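Local coordinates for protein endo-1,3-beta-glucanase, family GH16 (Zobellia galactanivorans, PDB 5FUI) that binds the marine beta-1,3-glucan laminarin through the family 6 carbohydrate-binding module of a laminarinase, at residues 10-15 / 125-130; 45-50 / 112-117. All coordinates share one frame; numbering follows the deposited sequence. Where two conformers were deposited one is given.

Interaction 1. Residues 10-15 / 125-130. With MG (magnesium ion), chain E.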
ATOM      1  N   THR A  10      12.643   8.134  -6.964  1.00 27.47           N
ATOM      2  CA  THR A  10      11.400   7.786  -6.302  0.50 22.62           C
ATOM      3  C   THR A  10      10.232   7.613  -7.314  1.00 22.22           C
ATOM      4  O   THR A  10      10.143   8.344  -8.319  1.00 21.74           O
ATOM      5  CB  THR A  10      11.031   8.822  -5.205  0.50 23.93           C
ATOM      6  OG1 THR A  10      12.063   8.885  -4.196  0.50 23.94           O
ATOM      7  CG2 THR A  10       9.716   8.503  -4.569  0.50 28.51           C
ATOM      8  N   LEU A  11       9.351   6.641  -7.031  1.00 15.56           N
ATOM      9  CA  LEU A  11       8.137   6.375  -7.784  1.00 16.16           C
ATOM     10  C   LEU A  11       6.974   6.515  -6.786  1.00 15.02           C
ATOM     11  O   LEU A  11       6.995   5.773  -5.753  1.00 15.24           O
ATOM     12  CB  LEU A  11       8.160   4.994  -8.397  1.00 19.00           C
ATOM     13  CG  LEU A  11       6.822   4.589  -9.030  1.00 21.24           C
ATOM     14  CD1 LEU A  11       6.575   5.377 -10.358  1.00 21.28           C
ATOM     15  CD2 LEU A  11       6.729   3.077  -9.286  1.00 21.69           C
ATOM     16  N   LYS A  12       6.032   7.454  -7.017  1.00 15.50           N
ATOM     17  CA  LYS A  12       4.858   7.562  -6.162  1.00 14.54           C
ATOM     18  C   LYS A  12       3.655   6.988  -6.868  1.00 14.88           C
ATOM     19  O   LYS A  12       3.344   7.371  -8.038  1.00 19.66           O
ATOM     20  CB  LYS A  12       4.651   9.017  -5.700  1.00 18.02           C
ATOM     21  CG  LYS A  12       3.552   9.254  -4.693  1.00 20.36           C
ATOM     22  CD  LYS A  12       3.724  10.717  -4.274  1.00 27.34           C
ATOM     23  CE  LYS A  12       2.731  11.103  -3.242  1.00 29.87           C
ATOM     24  NZ  LYS A  12       2.446  12.554  -3.219  1.00 31.89           N
ATOM     25  N   ILE A  13       3.008   5.995  -6.234  1.00 10.99           N
ATOM     26  CA  ILE A  13       1.801   5.319  -6.778  1.00 11.09           C
ATOM     27  C   ILE A  13       0.620   5.786  -5.953  1.00 11.82           C
ATOM     28  O   ILE A  13       0.542   5.503  -4.744  1.00 12.27           O
ATOM     29  CB  ILE A  13       1.873   3.791  -6.663  1.00 11.08           C
ATOM     30  CG1 ILE A  13       3.108   3.281  -7.393  1.00 12.87           C
ATOM     31  CG2 ILE A  13       0.622   3.068  -7.182  1.00 12.89           C
ATOM     32  CD1 ILE A  13       3.542   1.897  -6.872  1.00 15.22           C
ATOM     33  N   GLU A  14      -0.345   6.505  -6.568  1.00 11.67           N
ATOM     34  CA  GLU A  14      -1.516   6.942  -5.810  1.00 11.78           C
ATOM     35  C   GLU A  14      -2.324   5.687  -5.513  1.00 12.20           C
ATOM     36  O   GLU A  14      -2.508   4.850  -6.391  1.00 12.13           O
ATOM     37  CB  GLU A  14      -2.384   8.001  -6.557  1.00 13.12           C
ATOM     38  CG  GLU A  14      -1.615   9.306  -6.723  1.00 16.35           C
ATOM     39  CD  GLU A  14      -1.314   9.975  -5.307  1.00 18.60           C
ATOM     40  OE1 GLU A  14      -2.050   9.720  -4.275  1.00 20.10           O
ATOM     41  OE2 GLU A  14      -0.377  10.774  -5.224  1.00 32.38           O
ATOM     42  N   ALA A  15      -2.725   5.484  -4.271  1.00 11.41           N
ATOM     43  CA  ALA A  15      -3.328   4.184  -3.895  1.00 11.05           C
ATOM     44  C   ALA A  15      -4.652   3.949  -4.663  1.00 10.04           C
ATOM     45  O   ALA A  15      -5.101   2.798  -4.793  1.00 10.78           O
ATOM     46  CB  ALA A  15      -3.549   4.106  -2.367  1.00 10.95           C
ATOM     47  N   ILE A 125      -5.476   4.122   2.983  1.00  8.84           N
ATOM     48  CA  ILE A 125      -4.181   4.415   2.384  1.00  8.54           C
ATOM     49  C   ILE A 125      -4.314   5.446   1.254  1.00  9.10           C
ATOM     50  O   ILE A 125      -5.224   5.359   0.430  1.00  9.70           O
ATOM     51  CB  ILE A 125      -3.512   3.087   1.902  1.00  8.10           C
ATOM     52  CG1 ILE A 125      -2.188   3.430   1.236  1.00  8.65           C
ATOM     53  CG2 ILE A 125      -4.479   2.299   0.916  1.00 10.82           C
ATOM     54  CD1 ILE A 125      -1.281   2.202   1.079  1.00 10.03           C
ATOM     55  N   ASN A 126      -3.379   6.387   1.250  1.00  7.98           N
ATOM     56  CA  ASN A 126      -3.373   7.511   0.332  1.00  9.02           C
ATOM     57  C   ASN A 126      -2.450   7.209  -0.897  1.00  9.46           C
ATOM     58  O   ASN A 126      -2.875   7.356  -2.076  1.00 11.22           O
ATOM     59  CB  ASN A 126      -2.917   8.807   1.063  1.00  9.78           C
ATOM     60  CG  ASN A 126      -2.881  10.040   0.182  1.00 12.94           C
ATOM     61  OD1 ASN A 126      -3.364  10.050  -0.927  1.00 13.89           O
ATOM     62  ND2 ASN A 126      -2.297  11.130   0.720  1.00 12.24           N
ATOM     63  N   TRP A 127      -1.231   6.729  -0.611  1.00  9.81           N
ATOM     64  CA  TRP A 127      -0.277   6.453  -1.680  1.00  9.58           C
ATOM     65  C   TRP A 127       0.794   5.516  -1.131  1.00  8.30           C
ATOM     66  O   TRP A 127       0.892   5.244   0.052  1.00 10.44           O
ATOM     67  CB  TRP A 127       0.385   7.769  -2.265  1.00 10.66           C
ATOM     68  CG  TRP A 127       0.882   8.776  -1.297  1.00 10.07           C
ATOM     69  CD1 TRP A 127       0.317  10.034  -1.035  1.00 10.39           C
ATOM     70  CD2 TRP A 127       2.074   8.673  -0.457  1.00 10.73           C
ATOM     71  NE1 TRP A 127       1.093  10.707  -0.067  1.00 11.85           N
ATOM     72  CE2 TRP A 127       2.164   9.945   0.294  1.00 10.77           C
ATOM     73  CE3 TRP A 127       3.093   7.686  -0.258  1.00 10.00           C
ATOM     74  CZ2 TRP A 127       3.217  10.230   1.147  1.00 11.32           C
ATOM     75  CZ3 TRP A 127       4.112   7.993   0.676  1.00 10.74           C
ATOM     76  CH2 TRP A 127       4.155   9.205   1.364  1.00 12.09           C
ATOM     77  N   ILE A 128       1.575   5.029  -2.101  1.00  9.80           N
ATOM     78  CA  ILE A 128       2.736   4.193  -1.923  1.00  9.44           C
ATOM     79  C   ILE A 128       3.935   4.930  -2.580  1.00 10.54           C
ATOM     80  O   ILE A 128       3.773   5.529  -3.669  1.00 11.84           O
ATOM     81  CB  ILE A 128       2.574   2.789  -2.589  1.00  9.77           C
ATOM     82  CG1 ILE A 128       1.288   2.083  -2.104  1.00 11.30           C
ATOM     83  CG2 ILE A 128       3.829   1.935  -2.332  1.00 10.20           C
ATOM     84  CD1 ILE A 128       0.200   2.051  -3.158  1.00 16.67           C
ATOM     85  N   ARG A 129       5.119   4.912  -1.949  1.00  9.44           N
ATOM     86  CA  ARG A 129       6.314   5.541  -2.569  1.00 10.01           C
ATOM     87  C   ARG A 129       7.445   4.564  -2.472  1.00  9.78           C
ATOM     88  O   ARG A 129       7.797   4.092  -1.402  1.00 11.96           O
ATOM     89  CB  ARG A 129       6.582   6.895  -1.848  1.00 13.10           C
ATOM     90  CG  ARG A 129       7.750   7.689  -2.410  1.00 14.37           C
ATOM     91  CD  ARG A 129       7.695   9.167  -1.988  1.00 14.52           C
ATOM     92  NE  ARG A 129       7.788   9.307  -0.559  1.00 15.47           N
ATOM     93  CZ  ARG A 129       7.251  10.300   0.197  1.00 16.40           C
ATOM     94  NH1 ARG A 129       6.582  11.309  -0.420  1.00 17.49           N
ATOM     95  NH2 ARG A 129       7.437  10.216   1.565  1.00 17.12           N
ATOM     96  N   ILE A 130       8.093   4.375  -3.623  1.00 10.55           N
ATOM     97  CA  ILE A 130       9.181   3.423  -3.754  1.00 11.37           C
ATOM     98  C   ILE A 130      10.496   4.182  -4.028  1.00 12.16           C
ATOM     99  O   ILE A 130      10.507   4.979  -4.996  1.00 14.60           O
ATOM    100  CB  ILE A 130       8.916   2.370  -4.852  1.00 11.38           C
ATOM    101  CG1 ILE A 130       7.629   1.573  -4.481  1.00 12.53           C
ATOM    102  CG2 ILE A 130      10.147   1.447  -5.039  1.00 13.58           C
ATOM    103  CD1 ILE A 130       7.026   0.722  -5.643  1.00 12.70           C
TER
HETATM  104 MG    MG E1386      -4.151   9.158  -2.967  1.00 10.89          MG
HETATM  105  O   HOH W   1      -4.268  11.171  -4.154  1.00 30.25           O
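Lys12 reaches across Trp127 in an antiparallel strand pairing that ends at a magnesium ion. The lysine chain runs extended from a CG anti to the backbone N (chi1 -174°), which carries Lys12 CE over one face of the indole, 3.4 Å from CD1 of Trp127, as a CH-pi contact. Lys12 NZ, 4.2 Å from the centroid of the five-membered ring of Trp127, adds a cation-pi interaction. On the same face of the sheet, CH2 of the indole lies against the flat side of the Arg129 guanidinium, whose NH2 forms a salt bridge with Glu61. An alanine in place of Trp127 removes the indole, and the Lys12 chain would probably be less fixed and the Arg129 guanidinium left without this packing partner.

The metal is held by Glu14 OE1 at 2.5 Å and by Asn126 twice, through O and OD1, both at 2.4 Å; Glu16 OE1, the backbone O of Glu34 and a water complete the site. Asn126 O also accepts the N-H of Ala15 at 2.9 Å, from above its carbonyl plane, so one oxygen serves metal and backbone alike.

Paired backbone bonds join Leu11 to Ile130 and Ile13 to Ile128. On the opposite face, Ile13 CD1 meets Ile130 CD1 at 3.9 Å. Strand 10-14 edges the four-stranded sheet; strand 124-131 lies between it and strand 56-66, and their isoleucines pack onto strands 44-52 and 110-118 across the beta-sandwich.

Interaction 2. Residues 45-50 / 112-117. With APY (2-aminomethyl-pyridine), chain C.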
ATOM      1  N   MET A  45      -5.909  -4.620  -3.323  1.00  9.38           N
ATOM      2  CA  MET A  45      -5.776  -3.737  -4.489  1.00  9.53           C
ATOM      3  C   MET A  45      -4.588  -4.217  -5.276  1.00 10.76           C
ATOM      4  O   MET A  45      -3.572  -4.618  -4.676  1.00 11.59           O
ATOM      5  CB  MET A  45      -5.556  -2.300  -4.070  1.00 10.47           C
ATOM      6  CG  MET A  45      -6.668  -1.672  -3.258  1.00 11.94           C
ATOM      7  SD  MET A  45      -6.472  -1.967  -1.416  1.00 15.62           S
ATOM      8  CE  MET A  45      -5.267  -0.760  -1.048  1.00 14.51           C
ATOM      9  N   SER A  46      -4.626  -4.081  -6.586  1.00 10.58           N
ATOM     10  CA  SER A  46      -3.525  -4.544  -7.430  1.00 10.17           C
ATOM     11  C   SER A  46      -3.131  -3.429  -8.424  1.00 12.05           C
ATOM     12  O   SER A  46      -3.997  -2.876  -9.091  1.00 12.02           O
ATOM     13  CB  SER A  46      -3.994  -5.805  -8.187  1.00 12.71           C
ATOM     14  OG  SER A  46      -3.075  -6.352  -9.082  1.00 16.85           O
ATOM     15  N   TYR A  47      -1.823  -3.208  -8.572  1.00 12.60           N
ATOM     16  CA  TYR A  47      -1.251  -2.115  -9.407  1.00 11.13           C
ATOM     17  C   TYR A  47      -0.300  -2.737 -10.441  1.00 14.08           C
ATOM     18  O   TYR A  47       0.772  -3.212 -10.114  1.00 14.33           O
ATOM     19  CB  TYR A  47      -0.454  -1.186  -8.476  1.00 12.64           C
ATOM     20  CG  TYR A  47      -1.263  -0.645  -7.323  1.00 11.44           C
ATOM     21  CD1 TYR A  47      -1.380  -1.367  -6.102  1.00 11.15           C
ATOM     22  CD2 TYR A  47      -1.991   0.590  -7.449  1.00 10.43           C
ATOM     23  CE1 TYR A  47      -2.137  -0.857  -5.037  1.00  9.96           C
ATOM     24  CE2 TYR A  47      -2.750   1.086  -6.376  1.00 11.42           C
ATOM     25  CZ  TYR A  47      -2.866   0.318  -5.183  1.00 11.49           C
ATOM     26  OH  TYR A  47      -3.592   0.727  -4.120  1.00 12.13           O
ATOM     27  N   PRO A  48      -0.700  -2.786 -11.721  1.00 16.56           N
ATOM     28  CA  PRO A  48       0.180  -3.390 -12.742  1.00 16.71           C
ATOM     29  C   PRO A  48       1.341  -2.435 -13.151  1.00 14.33           C
ATOM     30  O   PRO A  48       1.288  -1.199 -13.000  1.00 15.35           O
ATOM     31  CB  PRO A  48      -0.763  -3.626 -13.913  1.00 19.28           C
ATOM     32  CG  PRO A  48      -1.646  -2.429 -13.839  1.00 23.55           C
ATOM     33  CD  PRO A  48      -1.997  -2.411 -12.324  1.00 22.06           C
ATOM     34  N   GLY A  49       2.382  -3.061 -13.668  1.00 14.29           N
ATOM     35  CA  GLY A  49       3.397  -2.297 -14.356  1.00 13.71           C
ATOM     36  C   GLY A  49       4.310  -1.503 -13.486  1.00 11.57           C
ATOM     37  O   GLY A  49       4.846  -0.441 -13.881  1.00 15.97           O
ATOM     38  N   ILE A  50       4.571  -1.993 -12.265  1.00 12.25           N
ATOM     39  CA  ILE A  50       5.469  -1.249 -11.360  1.00 12.82           C
ATOM     40  C   ILE A  50       6.947  -1.687 -11.646  1.00 13.27           C
ATOM     41  O   ILE A  50       7.316  -2.917 -11.512  1.00 13.97           O
ATOM     42  CB  ILE A  50       5.081  -1.470  -9.860  1.00 12.59           C
ATOM     43  CG1 ILE A  50       3.615  -1.095  -9.605  1.00 13.20           C
ATOM     44  CG2 ILE A  50       6.115  -0.736  -9.013  1.00 14.43           C
ATOM     45  CD1 ILE A  50       3.249   0.239 -10.180  1.00 12.38           C
ATOM     46  N   TYR A 112       6.576  -5.522 -12.464  1.00 13.20           N
ATOM     47  CA  TYR A 112       5.728  -6.446 -11.759  1.00 12.84           C
ATOM     48  C   TYR A 112       4.359  -5.875 -11.467  1.00 11.61           C
ATOM     49  O   TYR A 112       4.178  -4.660 -11.316  1.00 12.58           O
ATOM     50  CB  TYR A 112       6.380  -6.836 -10.365  1.00 14.05           C
ATOM     51  CG  TYR A 112       7.799  -7.340 -10.489  1.00 12.81           C
ATOM     52  CD1 TYR A 112       8.038  -8.614 -10.866  1.00 18.86           C
ATOM     53  CD2 TYR A 112       8.882  -6.574 -10.181  1.00 13.83           C
ATOM     54  CE1 TYR A 112       9.323  -9.105 -10.946  1.00 24.91           C
ATOM     55  CE2 TYR A 112      10.194  -7.025 -10.259  1.00 13.99           C
ATOM     56  CZ  TYR A 112      10.418  -8.286 -10.648  1.00 19.79           C
ATOM     57  OH  TYR A 112      11.728  -8.741 -10.740  1.00 20.88           O
ATOM     58  N   GLN A 113       3.408  -6.783 -11.298  1.00 12.52           N
ATOM     59  CA  GLN A 113       2.115  -6.451 -10.714  1.00 11.58           C
ATOM     60  C   GLN A 113       2.346  -6.376  -9.197  1.00 11.78           C
ATOM     61  O   GLN A 113       2.764  -7.366  -8.581  1.00 12.63           O
ATOM     62  CB  GLN A 113       1.065  -7.512 -11.090  1.00 15.30           C
ATOM     63  CG  GLN A 113      -0.313  -7.328 -10.501  1.00 16.70           C
ATOM     64  CD  GLN A 113      -1.315  -8.365 -11.053  1.00 32.19           C
ATOM     65  OE1 GLN A 113      -1.840  -8.184 -12.152  1.00 55.90           O
ATOM     66  NE2 GLN A 113      -1.593  -9.457 -10.274  1.00 51.23           N
ATOM     67  N   PHE A 114       2.024  -5.217  -8.612  1.00 11.33           N
ATOM     68  CA  PHE A 114       2.233  -4.973  -7.166  1.00 12.29           C
ATOM     69  C   PHE A 114       0.914  -5.092  -6.425  1.00 10.90           C
ATOM     70  O   PHE A 114      -0.069  -4.455  -6.848  1.00 12.27           O
ATOM     71  CB  PHE A 114       2.858  -3.586  -7.051  1.00 12.98           C
ATOM     72  CG  PHE A 114       3.163  -3.118  -5.632  1.00 11.91           C
ATOM     73  CD1 PHE A 114       4.302  -3.538  -4.947  1.00 15.48           C
ATOM     74  CD2 PHE A 114       2.329  -2.208  -5.045  1.00 15.56           C
ATOM     75  CE1 PHE A 114       4.532  -3.082  -3.657  1.00 12.93           C
ATOM     76  CE2 PHE A 114       2.582  -1.738  -3.773  1.00 15.84           C
ATOM     77  CZ  PHE A 114       3.662  -2.194  -3.075  1.00 12.99           C
ATOM     78  N   GLY A 115       0.821  -5.937  -5.377  1.00 12.00           N
ATOM     79  CA  GLY A 115      -0.429  -6.181  -4.719  1.00 10.22           C
ATOM     80  C   GLY A 115      -0.365  -5.813  -3.236  1.00 10.38           C
ATOM     81  O   GLY A 115       0.653  -6.069  -2.584  1.00 12.04           O
ATOM     82  N   LEU A 116      -1.464  -5.241  -2.723  1.00  9.96           N
ATOM     83  CA  LEU A 116      -1.638  -5.001  -1.273  1.00  7.84           C
ATOM     84  C   LEU A 116      -2.855  -5.774  -0.812  1.00  9.70           C
ATOM     85  O   LEU A 116      -3.895  -5.679  -1.468  1.00 11.65           O
ATOM     86  CB  LEU A 116      -1.886  -3.464  -0.988  1.00  8.31           C
ATOM     87  CG  LEU A 116      -0.696  -2.613  -1.441  1.00 10.07           C
ATOM     88  CD1 LEU A 116      -1.007  -1.163  -1.073  1.00 13.05           C
ATOM     89  CD2 LEU A 116       0.565  -3.124  -0.787  1.00 13.06           C
ATOM     90  N   TYR A 117      -2.683  -6.571   0.236  1.00 10.05           N
ATOM     91  CA  TYR A 117      -3.773  -7.432   0.637  1.00  8.89           C
ATOM     92  C   TYR A 117      -4.053  -7.181   2.100  1.00  9.57           C
ATOM     93  O   TYR A 117      -3.158  -7.315   2.956  1.00 10.36           O
ATOM     94  CB  TYR A 117      -3.296  -8.910   0.442  1.00  9.96           C
ATOM     95  CG  TYR A 117      -4.412  -9.897   0.171  1.00 15.13           C
ATOM     96  CD1 TYR A 117      -5.389 -10.137   1.122  1.00 13.49           C
ATOM     97  CD2 TYR A 117      -4.526 -10.552  -1.091  1.00 15.46           C
ATOM     98  CE1 TYR A 117      -6.436 -11.050   0.887  1.00 18.43           C
ATOM     99  CE2 TYR A 117      -5.526 -11.449  -1.344  1.00 13.51           C
ATOM    100  CZ  TYR A 117      -6.446 -11.744  -0.353  1.00 12.24           C
ATOM    101  OH  TYR A 117      -7.471 -12.628  -0.680  1.00 14.50           O
TER
HETATM  102  N   APY C 132      -1.717  -9.815  -4.666  1.00 26.35           N
HETATM  103  CM  APY C 132      -2.727  -8.908  -4.154  1.00 27.45           C
HETATM  104  C2  APY C 132      -3.810  -9.604  -4.962  1.00 27.43           C
HETATM  105  C3  APY C 132      -4.598 -10.540  -4.337  1.00 23.44           C
HETATM  106  C4  APY C 132      -5.566 -11.277  -5.061  1.00 24.16           C
HETATM  107  C5  APY C 132      -5.639 -11.107  -6.455  1.00 29.16           C
HETATM  108  C6  APY C 132      -4.833 -10.172  -7.085  1.00 27.69           C
HETATM  109  N1  APY C 132      -3.903  -9.480  -6.334  1.00 24.55           N
HETATM  110  O   HOH W   2      -1.760  -8.242  -7.497  1.00 23.30           O
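Leu116 CD1 settles against CE1 of the Tyr47 ring at 4.1 Å, with Met45 CE a looser neighbour at 4.3 Å. Next along, Tyr47 offers its CD1 to the rim of the Phe114 ring, near that ring's plane, 3.9 Å from CD2 of Phe114. Phe114 CB takes the CG1 branch of Ile50 at 3.6 Å, the closest apolar contact of the pairing. Register slips by one here: Gly49, with positive phi, and Ile50 both face Tyr112, making a G1 beta bulge that turns the isoleucine inward beside Phe114.

The reverse face is shaped for a ligand. Gly115 presents a bare backbone, and CM of 2-aminomethyl-pyridine sits 3.6 Å from CA of Gly115; a beta carbon there would clash with the ligand amine. The edge of the Tyr117 ring bounds the pyridine, Tyr117 CD2 lying 3.2 Å from the ligand C3, and Trp44 and Asp76 complete the pocket. A water bonded to Ser46 OG at 2.8 Å bridges weakly to Gln113 NE2 and the ligand amine. The rings of Tyr117 and Trp44 meet at this pocket, consistent with the aromatic pairs that grip sugars in family 6 modules.

The two strands lie side by side in the five-stranded sheet, with strand 20-22 flanking 44-52 and strand 72-77 flanking 110-118, while the hydrophobic face packs on strands 124-131 and 10-14.

The two contacts use one scheme, an antiparallel strand pair, in opposite layers of a beta-sandwich. Interaction 1 includes an edge strand and is only partly buried: its outer face carries charge, an aromatic ring and a metal site that ties the chain's beginning to its last strand. Interaction 2 joins two inner strands and is largely buried, and its outer face forms part of a ligand pocket instead. Their inward faces make a single core. Ile13 CG2 touches Tyr47 CD2 at 3.6 Å, Ile125 packs on Met45, and the Tyr47 hydroxyl probably hydrogen-bonds Ala15 O, stitching the layers together. Strands 110-118 and 124-131 follow each other in the chain, one in each sheet, so the chain crosses between the layers there.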